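Local coordinates for SCARECROW-LIKE protein 7 (Oryza sativa Japonica Group, PDB 5HYZ) that probably acts as a plant transcription factor in development and abiotic stress resistance, binding DNA through the GRAS domain described here, at residues Q123-L128 against R168-L173; L269-T274 against D344-Y349. One frame throughout, in Å; residues are numbered along the deposited sequence.

Interaction 1: Q123-L128 against R168-L173; sequences QWAALL and RDFAKL
Phe170 reaches from helix 157-174 to helix 122-132 and lays its ring against the turn that carries Ala125 and Leu128. Its CG stands anti to the backbone N (chi1 -171°), a setting that directs the ring toward helix 122-132, where CE2 comes within 3.3 Å of Ala125 O. The methyl of Ala125 sits over one face, displaced toward the rim, with CB 4.2 Å from Phe170 CD2. Leu128 approaches at the ring edge instead, near the ring plane, its CB 4.1 Å from Phe170 CE2, and the two side chains run past each other in opposite directions. Farther along, Leu128 CD1 just touches Ala171 CB at 4.5 Å. The segments run nearly parallel, at 11° with axes 10.3 Å apart, as expected of neighbouring helices in a Rossmann-like fold, where each follows a strand of the parallel sheet: here 110-118 precedes one and 141-148 the other. Phe178 of strand 177-182 meets both Leu128 and Ala171, while Leu167, one turn before Phe170, packs on Ala125. The second subunit of the homodimer also packs here, with its Trp341 against Ala125 and its Ser334 against Phe170.

Interaction 2: L269-T274 against D344-Y349; sequences LDVAMT and DSKYKY
Val271 fits its CG1 methyl into the angle between Lys346 and Tyr347, near the C-terminal end of helix 251-272. The methyl lies almost centrally over one face of the Tyr347 ring, 3.7 Å from the centroid and 14° off the ring normal, which makes a CH-pi contact. With CG1 anti to the backbone N (chi1 171°), this branch meets the ring, while Val271 CG2 lies 3.8 Å from Lys346 O. Roughly at right angles to the ring contact, Val271 CG1 presses on Lys346 CG at 3.4 Å, tighter than ordinary van der Waals contact. Ala272 comes to the ring from the edge, its CB 4.0 Å from Tyr347 OH. No hydrogen bond crosses, so apolar packing carries the close part of the contact.

The solvent side is looser and polar. Beyond Val271 the Lys346 chain bends at chi4, bringing NZ to Asp344 OD1 in a salt bridge of 3.3 Å whose hydrogen bond is weak. Lys348 NZ gives a shorter bond to Ser345 O, 2.8 Å and in the carbonyl plane. The first lies within the type I beta turn Asp344-Tyr347, closed by Tyr347 N onto Asp344 O; the second ties Lys348 back to it.

Tyr343 meets the Tyr347 ring edge-to-face. The loop, in the predicted SAW region, leans on the end of helix 251-272 where Trp363 of strand 358-363 and Ala86 of helix 74-86 pack.

From the N terminus, the chain passes through the helices up to 89-104 and enters the sheet at strand 110-118. Helix 122-132 then opens interaction 1, which closes in helix 157-174 after an excursion that includes strand 141-148, joining the predicted VHIID and leucine repeat II regions. The remaining parallel strands follow before helix 251-272 opens interaction 2. Its longer, mainly helical loop returns at 344-349, linking the predicted PFYRE and SAW regions where the chain enters strand 349-354. The loops are in series, neither nested nor crossed. Their centres are 31 Å apart: one contact joins helices beside the parallel sheet, the other ties a helix end to the C-terminal part of the GRAS domain.

Interaction 1: Q123-L128 against R168-L173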
ATOM      1  N   GLN A 123      -9.045  -8.790  -0.687  1.00  7.32           N
ATOM      2  CA  GLN A 123      -8.541  -9.831   0.217  1.00  9.91           C
ATOM      3  C   GLN A 123      -8.258 -11.126  -0.538  1.00 11.47           C
ATOM      4  O   GLN A 123      -7.284 -11.841  -0.303  1.00 12.90           O
ATOM      5  CB  GLN A 123      -9.579 -10.118   1.347  1.00 12.08           C
ATOM      6  CG  GLN A 123      -9.016 -11.192   2.356  1.00  8.44           C
ATOM      7  CD  GLN A 123      -9.898 -11.383   3.633  1.00 12.96           C
ATOM      8  OE1 GLN A 123     -10.985 -10.780   3.781  1.00 12.11           O
ATOM      9  NE2 GLN A 123      -9.443 -12.249   4.502  1.00 11.28           N
ATOM     10  N   TRP A 124      -9.180 -11.477  -1.459  1.00  7.84           N
ATOM     11  CA  TRP A 124      -9.012 -12.750  -2.121  1.00  9.53           C
ATOM     12  C   TRP A 124      -8.020 -12.711  -3.239  1.00  7.84           C
ATOM     13  O   TRP A 124      -7.419 -13.732  -3.534  1.00 10.93           O
ATOM     14  CB  TRP A 124     -10.423 -13.255  -2.623  1.00  9.96           C
ATOM     15  CG  TRP A 124     -11.346 -13.252  -1.428  1.00  9.49           C
ATOM     16  CD1 TRP A 124     -12.565 -12.624  -1.329  1.00 10.79           C
ATOM     17  CD2 TRP A 124     -11.067 -13.810  -0.105  1.00  9.77           C
ATOM     18  NE1 TRP A 124     -13.071 -12.778  -0.054  1.00 14.17           N
ATOM     19  CE2 TRP A 124     -12.182 -13.488   0.711  1.00 12.71           C
ATOM     20  CE3 TRP A 124      -9.997 -14.550   0.446  1.00 10.05           C
ATOM     21  CZ2 TRP A 124     -12.259 -13.849   2.062  1.00 11.66           C
ATOM     22  CZ3 TRP A 124     -10.038 -14.893   1.839  1.00  9.68           C
ATOM     23  CH2 TRP A 124     -11.200 -14.541   2.628  1.00 11.05           C
ATOM     24  N   ALA A 125      -7.831 -11.562  -3.850  1.00 11.05           N
ATOM     25  CA  ALA A 125      -6.741 -11.459  -4.829  1.00 12.20           C
ATOM     26  C   ALA A 125      -5.392 -11.664  -4.105  1.00 10.99           C
ATOM     27  O   ALA A 125      -4.533 -12.424  -4.569  1.00 10.52           O
ATOM     28  CB  ALA A 125      -6.785 -10.106  -5.522  1.00 13.06           C
ATOM     29  N   ALA A 126      -5.278 -11.061  -2.919  1.00 10.48           N
ATOM     30  CA  ALA A 126      -4.066 -11.263  -2.133  1.00 10.37           C
ATOM     31  C   ALA A 126      -3.885 -12.732  -1.736  1.00 10.58           C
ATOM     32  O   ALA A 126      -2.756 -13.313  -1.775  1.00 10.98           O
ATOM     33  CB  ALA A 126      -4.094 -10.310  -0.886  1.00 10.44           C
ATOM     34  N   LEU A 127      -4.978 -13.369  -1.308  1.00 10.18           N
ATOM     35  CA  LEU A 127      -4.872 -14.747  -0.909  1.00  9.33           C
ATOM     36  C   LEU A 127      -4.521 -15.649  -2.109  1.00 10.62           C
ATOM     37  O   LEU A 127      -3.744 -16.580  -1.991  1.00 12.33           O
ATOM     38  CB  LEU A 127      -6.227 -15.254  -0.293  1.00  8.68           C
ATOM     39  CG  LEU A 127      -6.069 -16.706   0.202  1.00 12.28           C
ATOM     40  CD1 LEU A 127      -5.275 -16.809   1.544  1.00 14.44           C
ATOM     41  CD2 LEU A 127      -7.442 -17.365   0.469  1.00 14.98           C
ATOM     42  N   LEU A 128      -5.126 -15.385  -3.253  1.00 10.37           N
ATOM     43  CA  LEU A 128      -4.807 -16.201  -4.446  1.00 10.31           C
ATOM     44  C   LEU A 128      -3.303 -16.113  -4.762  1.00 12.56           C
ATOM     45  O   LEU A 128      -2.637 -17.106  -5.031  1.00 14.45           O
ATOM     46  CB  LEU A 128      -5.618 -15.700  -5.637  1.00 12.25           C
ATOM     47  CG  LEU A 128      -7.104 -16.155  -5.607  1.00 15.05           C
ATOM     48  CD1 LEU A 128      -7.941 -15.382  -6.701  1.00 13.66           C
ATOM     49  CD2 LEU A 128      -7.179 -17.679  -5.781  1.00 20.06           C
ATOM     50  N   ARG A 168     -11.826 -13.712 -11.270  1.00 10.63           N
ATOM     51  CA  ARG A 168     -11.618 -14.798 -12.225  1.00  9.36           C
ATOM     52  C   ARG A 168     -10.513 -14.442 -13.221  1.00 10.10           C
ATOM     53  O   ARG A 168      -9.697 -15.303 -13.564  1.00 13.43           O
ATOM     54  CB  ARG A 168     -12.955 -15.091 -12.987  1.00 12.03           C
ATOM     55  CG  ARG A 168     -13.955 -15.872 -12.113  1.00 11.52           C
ATOM     56  CD  ARG A 168     -15.393 -15.949 -12.871  1.00 14.14           C
ATOM     57  NE  ARG A 168     -16.380 -16.690 -12.016  1.00 16.19           N
ATOM     58  CZ  ARG A 168     -16.478 -18.005 -11.994  1.00 19.75           C
ATOM     59  NH1 ARG A 168     -15.671 -18.755 -12.770  1.00 15.99           N
ATOM     60  NH2 ARG A 168     -17.381 -18.575 -11.203  1.00 16.14           N
ATOM     61  N   ASP A 169     -10.450 -13.171 -13.640  1.00 13.12           N
ATOM     62  CA  ASP A 169      -9.352 -12.744 -14.569  1.00 13.21           C
ATOM     63  C   ASP A 169      -7.990 -12.891 -13.870  1.00 16.03           C
ATOM     64  O   ASP A 169      -6.968 -13.342 -14.437  1.00 12.29           O
ATOM     65  CB  ASP A 169      -9.543 -11.301 -15.058  1.00 14.58           C
ATOM     66  CG  ASP A 169     -10.732 -11.159 -16.038  1.00 25.87           C
ATOM     67  OD1 ASP A 169     -11.257 -12.195 -16.520  1.00 26.05           O
ATOM     68  OD2 ASP A 169     -11.152 -10.012 -16.273  1.00 29.41           O
ATOM     69  N   PHE A 170      -7.982 -12.544 -12.568  1.00 13.21           N
ATOM     70  CA  PHE A 170      -6.716 -12.675 -11.811  1.00 12.24           C
ATOM     71  C   PHE A 170      -6.242 -14.103 -11.665  1.00 12.73           C
ATOM     72  O   PHE A 170      -5.037 -14.458 -11.829  1.00 12.95           O
ATOM     73  CB  PHE A 170      -6.937 -12.019 -10.426  1.00 13.79           C
ATOM     74  CG  PHE A 170      -5.664 -11.865  -9.604  1.00 11.96           C
ATOM     75  CD1 PHE A 170      -4.777 -10.861  -9.907  1.00 19.25           C
ATOM     76  CD2 PHE A 170      -5.390 -12.730  -8.527  1.00 14.89           C
ATOM     77  CE1 PHE A 170      -3.611 -10.711  -9.187  1.00 18.24           C
ATOM     78  CE2 PHE A 170      -4.183 -12.592  -7.805  1.00 13.10           C
ATOM     79  CZ  PHE A 170      -3.331 -11.550  -8.137  1.00 15.13           C
ATOM     80  N   ALA A 171      -7.198 -14.988 -11.348  1.00 11.02           N
ATOM     81  CA  ALA A 171      -6.874 -16.384 -11.203  1.00 10.53           C
ATOM     82  C   ALA A 171      -6.322 -16.964 -12.522  1.00  9.13           C
ATOM     83  O   ALA A 171      -5.499 -17.871 -12.480  1.00 12.84           O
ATOM     84  CB  ALA A 171      -8.139 -17.208 -10.764  1.00 11.87           C
ATOM     85  N   LYS A 172      -6.863 -16.503 -13.658  1.00 11.29           N
ATOM     86  CA  LYS A 172      -6.269 -16.961 -14.949  1.00 14.20           C
ATOM     87  C   LYS A 172      -4.759 -16.657 -15.019  1.00 15.19           C
ATOM     88  O   LYS A 172      -3.969 -17.504 -15.497  1.00 14.57           O
ATOM     89  CB  LYS A 172      -6.960 -16.307 -16.110  1.00 15.91           C
ATOM     90  CG  LYS A 172      -8.346 -16.886 -16.265  1.00 17.94           C
ATOM     91  CD  LYS A 172      -9.054 -16.097 -17.364  1.00 23.55           C
ATOM     92  CE  LYS A 172     -10.510 -16.561 -17.516  1.00 27.24           C
ATOM     93  NZ  LYS A 172     -11.189 -15.489 -18.275  1.00 39.57           N
ATOM     94  N   LEU A 173      -4.378 -15.491 -14.494  1.00 13.87           N
ATOM     95  CA  LEU A 173      -2.941 -15.116 -14.511  1.00 16.12           C
ATOM     96  C   LEU A 173      -2.084 -15.917 -13.532  1.00 19.48           C
ATOM     97  O   LEU A 173      -0.854 -15.842 -13.568  1.00 18.31           O
ATOM     98  CB  LEU A 173      -2.795 -13.643 -14.172  1.00 18.50           C
ATOM     99  CG  LEU A 173      -3.489 -12.672 -15.092  1.00 28.23           C
ATOM    100  CD1 LEU A 173      -3.223 -11.258 -14.576  1.00 28.27           C
ATOM    101  CD2 LEU A 173      -3.039 -12.855 -16.512  1.00 31.91           C
TER

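Interaction 2: L269-T274 against D344-Y349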
ATOM      1  N   LEU A 269      -7.286   9.745  11.519  1.00 23.39           N
ATOM      2  CA  LEU A 269      -7.653  10.464  10.295  1.00 24.54           C
ATOM      3  C   LEU A 269      -6.913  11.792  10.197  1.00 27.01           C
ATOM      4  O   LEU A 269      -6.581  12.237   9.094  1.00 26.85           O
ATOM      5  CB  LEU A 269      -9.164  10.735  10.227  1.00 25.53           C
ATOM      6  CG  LEU A 269     -10.106   9.563   9.951  1.00 32.04           C
ATOM      7  CD1 LEU A 269     -11.500  10.072   9.564  1.00 25.43           C
ATOM      8  CD2 LEU A 269      -9.537   8.671   8.874  1.00 31.28           C
ATOM      9  N   ASP A 270      -6.708  12.435  11.344  1.00 27.40           N
ATOM     10  CA  ASP A 270      -6.099  13.772  11.368  1.00 28.44           C
ATOM     11  C   ASP A 270      -4.672  13.762  10.875  1.00 32.12           C
ATOM     12  O   ASP A 270      -4.185  14.739  10.290  1.00 33.04           O
ATOM     13  CB  ASP A 270      -6.091  14.343  12.784  1.00 27.69           C
ATOM     14  CG  ASP A 270      -5.753  15.827  12.810  1.00 32.71           C
ATOM     15  OD1 ASP A 270      -6.367  16.571  12.032  1.00 34.11           O
ATOM     16  OD2 ASP A 270      -4.866  16.234  13.593  1.00 35.35           O
ATOM     17  N   VAL A 271      -3.955  12.692  11.196  1.00 30.07           N
ATOM     18  CA  VAL A 271      -2.564  12.658  10.764  1.00 28.37           C
ATOM     19  C   VAL A 271      -2.497  12.355   9.264  1.00 31.98           C
ATOM     20  O   VAL A 271      -1.527  12.716   8.586  1.00 29.69           O
ATOM     21  CB  VAL A 271      -1.743  11.628  11.628  1.00 26.75           C
ATOM     22  CG1 VAL A 271      -0.368  11.418  11.071  1.00 29.67           C
ATOM     23  CG2 VAL A 271      -1.629  12.117  13.060  1.00 30.09           C
ATOM     24  N   ALA A 272      -3.538  11.710   8.732  1.00 27.39           N
ATOM     25  CA  ALA A 272      -3.511  11.217   7.352  1.00 30.52           C
ATOM     26  C   ALA A 272      -4.046  12.187   6.296  1.00 33.99           C
ATOM     27  O   ALA A 272      -3.596  12.175   5.149  1.00 33.76           O
ATOM     28  CB  ALA A 272      -4.304   9.871   7.270  1.00 31.97           C
HETATM   29  N   MSE A 273      -5.016  13.020   6.661  1.00 32.88           N
HETATM   30  CA  MSE A 273      -5.691  13.859   5.679  1.00 34.68           C
HETATM   31  C   MSE A 273      -5.715  15.329   6.107  1.00 31.96           C
HETATM   32  O   MSE A 273      -5.541  15.640   7.283  1.00 37.27           O
HETATM   33  CB  MSE A 273      -7.111  13.348   5.458  1.00 37.76           C
HETATM   34  CG  MSE A 273      -7.177  11.923   4.906  1.00 43.48           C
HETATM   35 SE   MSE A 273      -9.014  11.228   5.016  1.00 47.20          SE
HETATM   36  CE  MSE A 273      -9.178  11.422   6.903  1.00 51.53           C
ATOM     37  N   THR A 274      -5.931  16.242   5.162  1.00 32.78           N
ATOM     38  CA  THR A 274      -5.988  17.673   5.502  1.00 38.00           C
ATOM     39  C   THR A 274      -7.257  18.008   6.297  1.00 36.84           C
ATOM     40  O   THR A 274      -8.288  17.338   6.137  1.00 33.24           O
ATOM     41  CB  THR A 274      -5.987  18.567   4.246  1.00 34.97           C
ATOM     42  OG1 THR A 274      -7.151  18.266   3.473  1.00 41.20           O
ATOM     43  CG2 THR A 274      -4.765  18.302   3.386  1.00 36.19           C
ATOM     44  N   ASP A 344       5.430   7.039   8.740  1.00 53.13           N
ATOM     45  CA  ASP A 344       6.481   7.805   9.422  1.00 53.87           C
ATOM     46  C   ASP A 344       6.151   8.102  10.874  1.00 52.63           C
ATOM     47  O   ASP A 344       5.130   7.642  11.413  1.00 47.00           O
ATOM     48  CB  ASP A 344       6.755   9.129   8.689  1.00 62.10           C
ATOM     49  CG  ASP A 344       5.732  10.213   9.017  1.00 68.34           C
ATOM     50  OD1 ASP A 344       4.545   9.891   9.230  1.00 70.44           O
ATOM     51  OD2 ASP A 344       6.115  11.400   9.067  1.00 69.56           O
ATOM     52  N   SER A 345       7.003   8.910  11.496  1.00 37.22           N
ATOM     53  CA  SER A 345       6.953   9.070  12.942  1.00 35.90           C
ATOM     54  C   SER A 345       5.681   9.745  13.459  1.00 29.80           C
ATOM     55  O   SER A 345       5.309   9.552  14.630  1.00 34.94           O
ATOM     56  CB  SER A 345       8.198   9.863  13.436  1.00 44.88           C
ATOM     57  OG  SER A 345       8.065  11.275  13.206  1.00 49.39           O
ATOM     58  N   LYS A 346       4.996  10.544  12.636  1.00 33.77           N
ATOM     59  CA  LYS A 346       3.794  11.201  13.152  1.00 36.96           C
ATOM     60  C   LYS A 346       2.630  10.215  13.323  1.00 35.16           C
ATOM     61  O   LYS A 346       1.675  10.502  14.055  1.00 33.69           O
ATOM     62  CB  LYS A 346       3.366  12.370  12.266  1.00 36.92           C
ATOM     63  CG  LYS A 346       3.015  12.015  10.838  1.00 43.64           C
ATOM     64  CD  LYS A 346       2.888  13.300   9.981  1.00 48.28           C
ATOM     65  CE  LYS A 346       2.134  13.080   8.667  1.00 47.36           C
ATOM     66  NZ  LYS A 346       2.977  12.387   7.643  1.00 55.72           N
ATOM     67  N   TYR A 347       2.713   9.058  12.675  1.00 29.42           N
ATOM     68  CA  TYR A 347       1.677   8.027  12.879  1.00 26.18           C
ATOM     69  C   TYR A 347       1.935   7.260  14.159  1.00 26.16           C
ATOM     70  O   TYR A 347       3.072   7.124  14.581  1.00 28.47           O
ATOM     71  CB  TYR A 347       1.623   7.084  11.684  1.00 24.29           C
ATOM     72  CG  TYR A 347       1.107   7.739  10.427  1.00 25.86           C
ATOM     73  CD1 TYR A 347      -0.244   7.814  10.184  1.00 26.08           C
ATOM     74  CD2 TYR A 347       1.979   8.269   9.473  1.00 31.28           C
ATOM     75  CE1 TYR A 347      -0.728   8.399   9.004  1.00 25.38           C
ATOM     76  CE2 TYR A 347       1.509   8.865   8.306  1.00 27.81           C
ATOM     77  CZ  TYR A 347       0.154   8.909   8.082  1.00 30.03           C
ATOM     78  OH  TYR A 347      -0.362   9.459   6.937  1.00 32.60           O
ATOM     79  N   LYS A 348       0.883   6.773  14.806  1.00 22.75           N
ATOM     80  CA  LYS A 348       1.030   6.167  16.113  1.00 19.11           C
ATOM     81  C   LYS A 348       0.491   4.735  16.097  1.00 16.56           C
ATOM     82  O   LYS A 348      -0.057   4.280  17.076  1.00 18.40           O
ATOM     83  CB  LYS A 348       0.269   6.967  17.187  1.00 23.76           C
ATOM     84  CG  LYS A 348       0.597   8.487  17.158  1.00 28.41           C
ATOM     85  CD  LYS A 348       2.070   8.687  17.306  1.00 31.89           C
ATOM     86  CE  LYS A 348       2.446  10.184  17.266  1.00 44.79           C
ATOM     87  NZ  LYS A 348       3.897  10.454  16.908  1.00 41.56           N
ATOM     88  N   TYR A 349       0.661   4.037  14.970  1.00 19.17           N
ATOM     89  CA  TYR A 349       0.225   2.636  14.909  1.00 16.05           C
ATOM     90  C   TYR A 349       1.180   1.687  15.557  1.00 20.16           C
ATOM     91  O   TYR A 349       2.412   1.857  15.467  1.00 18.83           O
ATOM     92  CB  TYR A 349       0.024   2.215  13.449  1.00 14.63           C
ATOM     93  CG  TYR A 349      -1.105   2.947  12.781  1.00 13.74           C
ATOM     94  CD1 TYR A 349      -2.457   2.766  13.187  1.00 18.15           C
ATOM     95  CD2 TYR A 349      -0.846   3.806  11.728  1.00 17.61           C
ATOM     96  CE1 TYR A 349      -3.489   3.424  12.536  1.00 18.40           C
ATOM     97  CE2 TYR A 349      -1.876   4.465  11.089  1.00 21.13           C
ATOM     98  CZ  TYR A 349      -3.204   4.288  11.528  1.00 20.67           C
ATOM     99  OH  TYR A 349      -4.207   4.967  10.862  1.00 22.17           O
TER